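Tryptophan--tRNA ligase (Aeropyrum pernix, PDB 3A04) catalyses the ATP-dependent attachment of L-tryptophan to tRNA(Trp), releasing AMP and diphosphate, in a hyperthermophilic archaeon. Local coordinates at residues F77-H87 / I127-M136; K103-E112 / L141-T152. All coordinates share one frame; numbering follows the deposited sequence.

Interaction 1 of 2, residues F77-H87 / I127-M136; sequences FMPSGKFHFGH and IAVEEYIANM
Two hydrogen bonds tie Phe83 and Ser80, in the HIGH-region loop of this Rossmann-fold synthetase, to residues 127-136 of helix 121-139. Phe83 N gives a nearly straight bond (166°) to Glu131 OE2 at 2.8 Å, taken on the anti lone pair of that oxygen. A water donating to both Phe83 O and Glu131 OE2 doubles the link. From the next residue, Tyr132 OH donates to Ser80 O at 2.9 Å, and the hydroxyl sits above the carbonyl plane. A second water bridges Tyr132 OH, Met78 O and His87 NE2, so three points of the loop and helix share one solvent molecule.

The Tyr132 hydroxyl bond, and that from His84 N to His87 ND1, restrict the turning of those two rings. Tyr132 turns its edge to the face of His87, with planes at 79° and centroids 5.2 Å apart, while Phe83 directs its own edge toward the Tyr132 face in an offset T-shaped pair. With CG anti to the backbone N (chi1 -171°), the Phe83 ring comes between Asn135 CB, over its centre, and His87 CB, nearer the rim of the opposite face. The Asn135 amide is held by its ND2 bond to Glu131 O and by His352 at OD1.

Toward either end of residues 127-136, Pro79 CB packs on Ala128 CB, and Met136 CE rests over the Phe77 face, 3.6 Å from Phe77 CD1.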
loop_
_atom_site.group_PDB
_atom_site.type_symbol
_atom_site.label_atom_id
_atom_site.label_comp_id
_atom_site.label_asym_id
_atom_site.label_seq_id
_atom_site.Cartn_x
_atom_site.Cartn_y
_atom_site.Cartn_z
ATOM N N PHE A 77 -17.589 -3.045 3.781
ATOM C CA PHE A 77 -17.957 -4.129 4.734
ATOM C C PHE A 77 -16.731 -5.007 4.964
ATOM O O PHE A 77 -15.976 -5.391 4.021
ATOM C CB PHE A 77 -19.088 -5.032 4.199
ATOM C CG PHE A 77 -20.424 -4.336 4.092
ATOM C CD1 PHE A 77 -20.751 -3.636 2.960
ATOM C CD2 PHE A 77 -21.280 -4.294 5.175
ATOM C CE1 PHE A 77 -21.933 -2.862 2.875
ATOM C CE2 PHE A 77 -22.575 -3.583 5.063
ATOM C CZ PHE A 77 -22.841 -2.874 3.944
ATOM N N MET A 78 -16.529 -5.294 6.225
ATOM C CA MET A 78 -15.557 -6.263 6.749
ATOM C C MET A 78 -16.153 -7.660 6.598
ATOM O O MET A 78 -17.241 -7.929 7.182
ATOM C CB MET A 78 -15.285 -5.941 8.240
ATOM C CG MET A 78 -14.378 -6.997 8.978
ATOM S SD MET A 78 -12.821 -7.384 8.139
ATOM C CE MET A 78 -12.055 -5.793 8.249
ATOM N N PRO A 79 -15.508 -8.546 5.800
ATOM C CA PRO A 79 -16.105 -9.896 5.588
ATOM C C PRO A 79 -15.747 -10.841 6.716
ATOM O O PRO A 79 -14.927 -11.715 6.526
ATOM C CB PRO A 79 -15.466 -10.374 4.298
ATOM C CG PRO A 79 -14.031 -9.703 4.318
ATOM C CD PRO A 79 -14.349 -8.311 4.897
ATOM N N SER A 80 -16.365 -10.642 7.885
ATOM C CA SER A 80 -16.091 -11.414 9.043
ATOM C C SER A 80 -17.472 -11.660 9.687
ATOM O O SER A 80 -18.226 -10.676 9.870
ATOM C CB SER A 80 -15.345 -10.509 10.032
ATOM O OG SER A 80 -14.925 -11.313 11.123
ATOM N N GLY A 81 -17.781 -12.912 10.072
ATOM C CA GLY A 81 -19.027 -13.164 10.819
ATOM C C GLY A 81 -20.264 -13.008 9.979
ATOM O O GLY A 81 -20.197 -12.839 8.758
ATOM N N LYS A 82 -21.446 -13.054 10.584
ATOM C CA LYS A 82 -22.623 -13.143 9.739
ATOM C C LYS A 82 -23.264 -11.779 9.555
ATOM O O LYS A 82 -23.111 -10.881 10.430
ATOM C CB LYS A 82 -23.627 -14.143 10.361
ATOM C CG LYS A 82 -23.039 -15.607 10.454
ATOM C CD LYS A 82 -24.115 -16.682 10.581
ATOM C CE LYS A 82 -24.595 -16.793 11.993
ATOM N NZ LYS A 82 -25.190 -18.193 12.307
ATOM N N PHE A 83 -24.017 -11.639 8.453
ATOM C CA PHE A 83 -24.717 -10.402 8.144
ATOM C C PHE A 83 -25.930 -10.230 9.065
ATOM O O PHE A 83 -26.820 -11.143 9.143
ATOM C CB PHE A 83 -25.161 -10.511 6.683
ATOM C CG PHE A 83 -25.711 -9.247 6.100
ATOM C CD1 PHE A 83 -27.032 -8.904 6.296
ATOM C CD2 PHE A 83 -24.880 -8.408 5.328
ATOM C CE1 PHE A 83 -27.580 -7.754 5.697
ATOM C CE2 PHE A 83 -25.398 -7.311 4.735
ATOM C CZ PHE A 83 -26.761 -6.963 4.935
ATOM N N HIS A 84 -26.021 -9.061 9.712
ATOM C CA HIS A 84 -27.014 -8.827 10.735
ATOM C C HIS A 84 -27.807 -7.545 10.471
ATOM O O HIS A 84 -27.597 -6.874 9.432
ATOM C CB HIS A 84 -26.379 -8.931 12.173
ATOM C CG HIS A 84 -25.244 -7.975 12.420
ATOM N ND1 HIS A 84 -25.333 -6.622 12.154
ATOM C CD2 HIS A 84 -23.981 -8.183 12.886
ATOM C CE1 HIS A 84 -24.196 -6.025 12.499
ATOM N NE2 HIS A 84 -23.377 -6.945 12.978
ATOM N N PHE A 85 -28.744 -7.199 11.366
ATOM C CA PHE A 85 -29.553 -5.992 11.154
ATOM C C PHE A 85 -28.774 -4.662 11.263
ATOM O O PHE A 85 -29.264 -3.662 10.788
ATOM C CB PHE A 85 -30.761 -6.008 12.147
ATOM C CG PHE A 85 -31.916 -6.830 11.599
ATOM C CD1 PHE A 85 -31.873 -8.216 11.579
ATOM C CD2 PHE A 85 -33.000 -6.194 11.024
ATOM C CE1 PHE A 85 -32.994 -8.950 10.996
ATOM C CE2 PHE A 85 -34.026 -6.866 10.476
ATOM C CZ PHE A 85 -34.033 -8.258 10.448
ATOM N N GLY A 86 -27.604 -4.674 11.901
ATOM C CA GLY A 86 -26.686 -3.489 11.845
ATOM C C GLY A 86 -26.283 -3.275 10.373
ATOM O O GLY A 86 -26.356 -2.190 9.840
ATOM N N HIS A 87 -25.897 -4.347 9.698
ATOM C CA HIS A 87 -25.481 -4.246 8.310
ATOM C C HIS A 87 -26.686 -3.884 7.478
ATOM O O HIS A 87 -26.593 -3.066 6.529
ATOM C CB HIS A 87 -24.852 -5.565 7.797
ATOM C CG HIS A 87 -23.675 -6.059 8.601
ATOM N ND1 HIS A 87 -23.675 -7.267 9.283
ATOM C CD2 HIS A 87 -22.459 -5.504 8.842
ATOM C CE1 HIS A 87 -22.498 -7.448 9.869
ATOM N NE2 HIS A 87 -21.719 -6.419 9.557
ATOM N N ILE A 127 -16.990 -15.617 2.540
ATOM C CA ILE A 127 -17.894 -14.816 3.384
ATOM C C ILE A 127 -18.324 -13.567 2.646
ATOM O O ILE A 127 -19.506 -13.191 2.619
ATOM C CB ILE A 127 -17.164 -14.501 4.729
ATOM C CG1 ILE A 127 -16.893 -15.827 5.491
ATOM C CG2 ILE A 127 -17.938 -13.465 5.532
ATOM C CD1 ILE A 127 -16.092 -15.567 6.731
ATOM N N ALA A 128 -17.382 -12.901 1.954
ATOM C CA ALA A 128 -17.786 -11.672 1.253
ATOM C C ALA A 128 -18.831 -11.962 0.221
ATOM O O ALA A 128 -19.829 -11.233 0.073
ATOM C CB ALA A 128 -16.490 -11.010 0.501
ATOM N N VAL A 129 -18.665 -13.064 -0.517
ATOM C CA VAL A 129 -19.650 -13.272 -1.589
ATOM C C VAL A 129 -21.004 -13.861 -1.044
ATOM O O VAL A 129 -22.102 -13.393 -1.376
ATOM C CB VAL A 129 -19.055 -14.250 -2.639
ATOM C CG1 VAL A 129 -20.096 -14.715 -3.678
ATOM C CG2 VAL A 129 -17.866 -13.545 -3.454
ATOM N N GLU A 130 -20.901 -14.869 -0.210
ATOM C CA GLU A 130 -22.094 -15.684 0.187
ATOM C C GLU A 130 -22.795 -15.156 1.409
ATOM O O GLU A 130 -23.974 -15.433 1.604
ATOM C CB GLU A 130 -21.594 -17.094 0.538
ATOM C CG GLU A 130 -21.362 -17.865 -0.765
ATOM C CD GLU A 130 -20.905 -19.311 -0.591
ATOM O OE1 GLU A 130 -20.849 -19.867 0.543
ATOM O OE2 GLU A 130 -20.569 -19.876 -1.639
ATOM N N GLU A 131 -22.062 -14.445 2.280
ATOM C CA GLU A 131 -22.659 -13.809 3.424
ATOM C C GLU A 131 -22.937 -12.301 3.180
ATOM O O GLU A 131 -23.979 -11.807 3.577
ATOM C CB GLU A 131 -21.755 -13.985 4.598
ATOM C CG GLU A 131 -22.314 -13.782 5.984
ATOM C CD GLU A 131 -23.639 -14.583 6.284
ATOM O OE1 GLU A 131 -23.883 -15.756 5.806
ATOM O OE2 GLU A 131 -24.417 -13.971 7.047
ATOM N N TYR A 132 -22.049 -11.563 2.542
ATOM C CA TYR A 132 -22.288 -10.158 2.425
ATOM C C TYR A 132 -22.956 -9.856 1.091
ATOM O O TYR A 132 -24.081 -9.337 1.080
ATOM C CB TYR A 132 -20.981 -9.346 2.666
ATOM C CG TYR A 132 -20.699 -9.350 4.166
ATOM C CD1 TYR A 132 -20.162 -10.478 4.812
ATOM C CD2 TYR A 132 -21.130 -8.327 4.933
ATOM C CE1 TYR A 132 -19.967 -10.495 6.199
ATOM C CE2 TYR A 132 -20.923 -8.338 6.306
ATOM C CZ TYR A 132 -20.389 -9.417 6.916
ATOM O OH TYR A 132 -20.191 -9.338 8.251
ATOM N N ILE A 133 -22.257 -10.104 -0.041
ATOM C CA ILE A 133 -22.858 -9.681 -1.307
ATOM C C ILE A 133 -24.247 -10.360 -1.511
ATOM O O ILE A 133 -25.200 -9.708 -1.959
ATOM C CB ILE A 133 -21.918 -9.912 -2.509
ATOM C CG1 ILE A 133 -20.674 -8.982 -2.340
ATOM C CG2 ILE A 133 -22.634 -9.617 -3.846
ATOM C CD1 ILE A 133 -19.445 -9.376 -3.227
ATOM N N ALA A 134 -24.315 -11.662 -1.238
ATOM C CA ALA A 134 -25.574 -12.364 -1.502
ATOM C C ALA A 134 -26.689 -11.800 -0.626
ATOM O O ALA A 134 -27.760 -11.585 -1.127
ATOM C CB ALA A 134 -25.422 -13.877 -1.336
ATOM N N ASN A 135 -26.426 -11.489 0.647
ATOM C CA ASN A 135 -27.497 -10.850 1.464
ATOM C C ASN A 135 -27.874 -9.462 0.984
ATOM O O ASN A 135 -29.021 -9.056 1.011
ATOM C CB ASN A 135 -27.103 -10.815 2.926
ATOM C CG ASN A 135 -27.466 -12.113 3.626
ATOM O OD1 ASN A 135 -28.624 -12.466 3.665
ATOM N ND2 ASN A 135 -26.494 -12.818 4.140
ATOM N N MET A 136 -26.899 -8.703 0.503
ATOM C CA MET A 136 -27.220 -7.392 -0.050
ATOM C C MET A 136 -28.131 -7.463 -1.292
ATOM O O MET A 136 -29.071 -6.706 -1.451
ATOM C CB MET A 136 -25.913 -6.711 -0.446
ATOM C CG MET A 136 -25.232 -6.200 0.827
ATOM S SD MET A 136 -23.738 -5.262 0.250
ATOM C CE MET A 136 -22.515 -6.163 1.124
HETATM O O HOH W 1 -18.782 -7.090 9.296
HETATM O O HOH W 2 -26.876 -13.618 8.148
#

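Interaction 2 of 2, residues K103-E112 / L141-T152; sequences KVFVAIADAE and LDPKDTEFYFQT
Phe105 and Glu147 lie side by side on neighbouring parallel strands, 103-108 and 147-150, at one edge of the chain's Rossmann-type sheet. Bonds such as Glu147 N to Val104 O (2.9 Å, 175°) fix this pairing. The Glu147 carboxylate brings OE2 to the edge of the Phe105 ring, its plane turned 63° from the ring, while Arg154 holds OE2 in a salt bridge. On the same face of the sheet, Tyr149 folds back across its neighbour: chi1 of 73° places CG between the backbone N and carbonyl carbon, and Ala107 CA lies over the ring, offset toward its rim. The hydroxyl goes on to Asp195.

The other face carries Val106 beside Phe148 and Ile108 beside Phe150, each pair pointing the same way. Val106 CB meets Phe148 CD1 at 3.6 Å, and Val106 meets Leu141 tip to tip.

Lys103, bent at chi2, brings NZ to Asp145 O at 2.8 Å and, from above the carboxylate plane, to Asp145 OD1 in a longer salt bridge; water joins NZ to Glu147 OE1. A methionine in its place would probably leave Asp145 O without this donor and the Asp145 carboxylate relying more on Arg70.

Beyond the strands, Gln151 reaches the start of helix 110-115. Its NE2 hydrogen-bonds Asp195, the residue that also takes the Tyr149 hydroxyl, and is linked by water to Glu112 OE1. Glu112 N donates a hydrogen bond to Gln151 OE1 at 3.2 Å, nearly along the C=O axis.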
loop_
_atom_site.group_PDB
_atom_site.type_symbol
_atom_site.label_atom_id
_atom_site.label_comp_id
_atom_site.label_asym_id
_atom_site.label_seq_id
_atom_site.Cartn_x
_atom_site.Cartn_y
_atom_site.Cartn_z
ATOM N N LYS A 103 -25.130 6.083 -8.083
ATOM C CA LYS A 103 -24.314 4.917 -8.371
ATOM C C LYS A 103 -23.848 4.365 -7.008
ATOM O O LYS A 103 -23.299 5.090 -6.194
ATOM C CB LYS A 103 -23.086 5.323 -9.259
ATOM C CG LYS A 103 -22.180 4.147 -9.642
ATOM C CD LYS A 103 -22.790 3.058 -10.585
ATOM C CE LYS A 103 -21.794 1.982 -10.790
ATOM N NZ LYS A 103 -22.282 0.950 -11.827
ATOM N N VAL A 104 -24.018 3.082 -6.759
ATOM C CA VAL A 104 -23.577 2.510 -5.499
ATOM C C VAL A 104 -22.277 1.719 -5.698
ATOM O O VAL A 104 -22.159 0.894 -6.625
ATOM C CB VAL A 104 -24.660 1.487 -4.922
ATOM C CG1 VAL A 104 -24.232 0.917 -3.580
ATOM C CG2 VAL A 104 -26.045 2.217 -4.782
ATOM N N PHE A 105 -21.322 1.975 -4.793
ATOM C CA PHE A 105 -20.082 1.245 -4.734
ATOM C C PHE A 105 -20.059 0.566 -3.390
ATOM O O PHE A 105 -20.284 1.199 -2.356
ATOM C CB PHE A 105 -18.861 2.211 -4.802
ATOM C CG PHE A 105 -18.666 2.845 -6.176
ATOM C CD1 PHE A 105 -19.316 3.994 -6.529
ATOM C CD2 PHE A 105 -17.828 2.202 -7.135
ATOM C CE1 PHE A 105 -19.096 4.585 -7.804
ATOM C CE2 PHE A 105 -17.600 2.772 -8.425
ATOM C CZ PHE A 105 -18.254 3.983 -8.730
ATOM N N VAL A 106 -19.703 -0.709 -3.402
ATOM C CA VAL A 106 -19.571 -1.471 -2.171
ATOM C C VAL A 106 -18.178 -2.070 -2.109
ATOM O O VAL A 106 -17.810 -2.923 -2.934
ATOM C CB VAL A 106 -20.619 -2.618 -2.092
ATOM C CG1 VAL A 106 -20.359 -3.405 -0.770
ATOM C CG2 VAL A 106 -22.060 -2.004 -2.022
ATOM N N ALA A 107 -17.388 -1.629 -1.133
ATOM C CA ALA A 107 -16.048 -2.178 -1.001
ATOM C C ALA A 107 -16.101 -3.357 -0.011
ATOM O O ALA A 107 -16.722 -3.252 1.057
ATOM C CB ALA A 107 -15.084 -1.098 -0.444
ATOM N N ILE A 108 -15.435 -4.451 -0.372
ATOM C CA ILE A 108 -15.120 -5.525 0.541
ATOM C C ILE A 108 -13.738 -5.365 1.095
ATOM O O ILE A 108 -12.723 -5.438 0.362
ATOM C CB ILE A 108 -15.276 -6.894 -0.180
ATOM C CG1 ILE A 108 -16.654 -7.006 -0.860
ATOM C CG2 ILE A 108 -14.856 -8.053 0.761
ATOM C CD1 ILE A 108 -17.945 -7.128 0.146
ATOM N N ALA A 109 -13.666 -5.178 2.422
ATOM C CA ALA A 109 -12.384 -4.985 3.122
ATOM C C ALA A 109 -11.562 -6.195 3.362
ATOM O O ALA A 109 -11.176 -6.434 4.493
ATOM C CB ALA A 109 -12.651 -4.166 4.483
ATOM N N ASP A 110 -11.273 -7.001 2.296
ATOM C CA ASP A 110 -10.538 -8.238 2.478
ATOM C C ASP A 110 -9.052 -8.058 2.768
ATOM O O ASP A 110 -8.440 -8.936 3.376
ATOM C CB ASP A 110 -10.704 -9.184 1.218
ATOM C CG ASP A 110 -9.941 -8.666 -0.027
ATOM O OD1 ASP A 110 -10.040 -7.449 -0.381
ATOM O OD2 ASP A 110 -9.278 -9.500 -0.750
ATOM N N ALA A 111 -8.441 -6.911 2.371
ATOM C CA ALA A 111 -7.072 -6.644 2.734
ATOM C C ALA A 111 -6.974 -6.407 4.288
ATOM O O ALA A 111 -6.135 -7.002 5.012
ATOM C CB ALA A 111 -6.565 -5.355 1.936
ATOM N N GLU A 112 -7.872 -5.590 4.794
ATOM C CA GLU A 112 -7.916 -5.362 6.243
ATOM C C GLU A 112 -8.234 -6.660 6.994
ATOM O O GLU A 112 -7.620 -6.948 8.066
ATOM C CB GLU A 112 -8.928 -4.276 6.573
ATOM C CG GLU A 112 -8.881 -3.891 8.051
ATOM C CD GLU A 112 -9.864 -2.751 8.401
ATOM O OE1 GLU A 112 -10.372 -2.045 7.481
ATOM O OE2 GLU A 112 -10.038 -2.530 9.619
ATOM N N LEU A 141 -30.515 -4.689 -3.329
ATOM C CA LEU A 141 -29.443 -3.957 -4.011
ATOM C C LEU A 141 -29.312 -4.544 -5.426
ATOM O O LEU A 141 -29.387 -5.757 -5.607
ATOM C CB LEU A 141 -28.117 -4.049 -3.221
ATOM C CG LEU A 141 -27.142 -2.867 -3.277
ATOM C CD1 LEU A 141 -27.769 -1.438 -3.047
ATOM C CD2 LEU A 141 -25.870 -3.106 -2.328
ATOM N N ASP A 142 -29.269 -3.706 -6.431
ATOM C CA ASP A 142 -29.331 -4.181 -7.813
ATOM C C ASP A 142 -28.037 -4.907 -8.260
ATOM O O ASP A 142 -26.954 -4.287 -8.243
ATOM C CB ASP A 142 -29.557 -2.959 -8.669
ATOM C CG ASP A 142 -29.650 -3.282 -10.217
ATOM O OD1 ASP A 142 -29.177 -4.312 -10.697
ATOM O OD2 ASP A 142 -30.093 -2.389 -10.946
ATOM N N PRO A 143 -28.123 -6.188 -8.670
ATOM C CA PRO A 143 -26.875 -6.914 -9.059
ATOM C C PRO A 143 -26.171 -6.351 -10.285
ATOM O O PRO A 143 -24.988 -6.572 -10.414
ATOM C CB PRO A 143 -27.360 -8.338 -9.377
ATOM C CG PRO A 143 -28.828 -8.167 -9.782
ATOM C CD PRO A 143 -29.337 -6.994 -8.915
ATOM N N LYS A 144 -26.893 -5.681 -11.174
ATOM C CA LYS A 144 -26.348 -5.191 -12.429
ATOM C C LYS A 144 -25.601 -3.879 -12.180
ATOM O O LYS A 144 -24.435 -3.748 -12.615
ATOM C CB LYS A 144 -27.456 -4.936 -13.477
ATOM C CG LYS A 144 -26.937 -4.650 -14.920
ATOM C CD LYS A 144 -28.011 -3.989 -15.831
ATOM C CE LYS A 144 -27.494 -3.783 -17.272
ATOM N NZ LYS A 144 -26.305 -2.821 -17.398
ATOM N N ASP A 145 -26.231 -2.940 -11.488
ATOM C CA ASP A 145 -25.676 -1.585 -11.457
ATOM C C ASP A 145 -24.837 -1.289 -10.204
ATOM O O ASP A 145 -24.234 -0.220 -10.151
ATOM C CB ASP A 145 -26.776 -0.522 -11.530
ATOM C CG ASP A 145 -26.199 0.914 -11.870
ATOM O OD1 ASP A 145 -25.379 1.004 -12.843
ATOM O OD2 ASP A 145 -26.554 1.945 -11.175
ATOM N N THR A 146 -24.802 -2.203 -9.225
ATOM C CA THR A 146 -24.040 -1.989 -8.010
ATOM C C THR A 146 -22.608 -2.373 -8.367
ATOM O O THR A 146 -22.371 -3.403 -8.993
ATOM C CB THR A 146 -24.520 -2.867 -6.823
ATOM O OG1 THR A 146 -25.904 -2.533 -6.515
ATOM C CG2 THR A 146 -23.601 -2.594 -5.483
ATOM N N GLU A 147 -21.626 -1.579 -7.938
ATOM C CA GLU A 147 -20.219 -1.985 -8.235
ATOM C C GLU A 147 -19.582 -2.544 -6.986
ATOM O O GLU A 147 -19.211 -1.778 -6.070
ATOM C CB GLU A 147 -19.485 -0.777 -8.802
ATOM C CG GLU A 147 -17.993 -1.098 -9.276
ATOM C CD GLU A 147 -17.496 -0.128 -10.358
ATOM O OE1 GLU A 147 -18.318 0.345 -11.233
ATOM O OE2 GLU A 147 -16.273 0.179 -10.327
ATOM N N PHE A 148 -19.477 -3.865 -6.878
ATOM C CA PHE A 148 -18.827 -4.489 -5.712
ATOM C C PHE A 148 -17.356 -4.697 -6.090
ATOM O O PHE A 148 -17.093 -5.074 -7.237
ATOM C CB PHE A 148 -19.384 -5.891 -5.464
ATOM C CG PHE A 148 -20.904 -5.907 -5.113
ATOM C CD1 PHE A 148 -21.315 -5.736 -3.795
ATOM C CD2 PHE A 148 -21.866 -6.085 -6.104
ATOM C CE1 PHE A 148 -22.703 -5.756 -3.435
ATOM C CE2 PHE A 148 -23.286 -6.134 -5.752
ATOM C CZ PHE A 148 -23.662 -5.966 -4.424
ATOM N N TYR A 149 -16.434 -4.613 -5.094
ATOM C CA TYR A 149 -15.051 -4.910 -5.371
ATOM C C TYR A 149 -14.332 -5.294 -4.147
ATOM O O TYR A 149 -14.790 -4.943 -3.004
ATOM C CB TYR A 149 -14.366 -3.708 -6.077
ATOM C CG TYR A 149 -14.099 -2.543 -5.152
ATOM C CD1 TYR A 149 -12.909 -2.483 -4.384
ATOM C CD2 TYR A 149 -15.063 -1.540 -5.028
ATOM C CE1 TYR A 149 -12.655 -1.338 -3.505
ATOM C CE2 TYR A 149 -14.874 -0.396 -4.157
ATOM C CZ TYR A 149 -13.639 -0.342 -3.420
ATOM O OH TYR A 149 -13.411 0.680 -2.530
ATOM N N PHE A 150 -13.164 -5.927 -4.348
ATOM C CA PHE A 150 -12.276 -6.324 -3.252
ATOM C C PHE A 150 -11.106 -5.328 -3.220
ATOM O O PHE A 150 -10.599 -4.977 -4.299
ATOM C CB PHE A 150 -11.650 -7.702 -3.482
ATOM C CG PHE A 150 -12.636 -8.825 -3.427
ATOM C CD1 PHE A 150 -12.960 -9.425 -2.214
ATOM C CD2 PHE A 150 -13.262 -9.283 -4.588
ATOM C CE1 PHE A 150 -13.913 -10.541 -2.177
ATOM C CE2 PHE A 150 -14.234 -10.388 -4.526
ATOM C CZ PHE A 150 -14.521 -10.970 -3.360
ATOM N N GLN A 151 -10.760 -4.881 -2.019
ATOM C CA GLN A 151 -9.593 -4.014 -1.790
ATOM C C GLN A 151 -8.336 -4.641 -2.432
ATOM O O GLN A 151 -7.493 -3.894 -2.900
ATOM C CB GLN A 151 -9.245 -3.835 -0.306
ATOM C CG GLN A 151 -10.310 -3.014 0.472
ATOM C CD GLN A 151 -9.991 -2.948 1.961
ATOM O OE1 GLN A 151 -9.402 -3.845 2.544
ATOM N NE2 GLN A 151 -10.458 -1.879 2.584
ATOM N N THR A 152 -8.258 -5.959 -2.499
ATOM C CA THR A 152 -7.036 -6.582 -2.951
ATOM C C THR A 152 -7.149 -6.846 -4.455
ATOM O O THR A 152 -6.262 -7.498 -5.032
ATOM C CB THR A 152 -6.677 -7.925 -2.252
ATOM O OG1 THR A 152 -7.712 -8.877 -2.510
ATOM C CG2 THR A 152 -6.420 -7.772 -0.711
HETATM O O HOH W 3 -20.428 -0.753 -12.308
HETATM O O HOH W 4 -26.028 2.002 -8.386
HETATM O O HOH W 5 -8.946 -0.981 5.148
#

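Interactions 1 and 2 lie with centres about 12 Å apart, and their segments alternate along the chain. They touch directly. Phe77, at the end of strand 72-77, pairs with strand 103-108 and the residue just past it, through probable hydrogen bonds from its N to Ala107 O at 2.9 Å and from Ala109 N to its O at 2.8 Å. Helix 121-139 packs on the sheet, with Ala128 CB 3.4 Å from Ile108 CG2 and Ile133 CG1 3.6 Å from Phe148 CD1. Interaction 1 holds the HIGH region, whose Lys82 N hydrogen-bonds Ser259 OG of the KMSKS region; these two signature motifs mark the ATP-binding site, so interaction 1 lies there. Interaction 2 continues to the second subunit through Gln151 and Thr152.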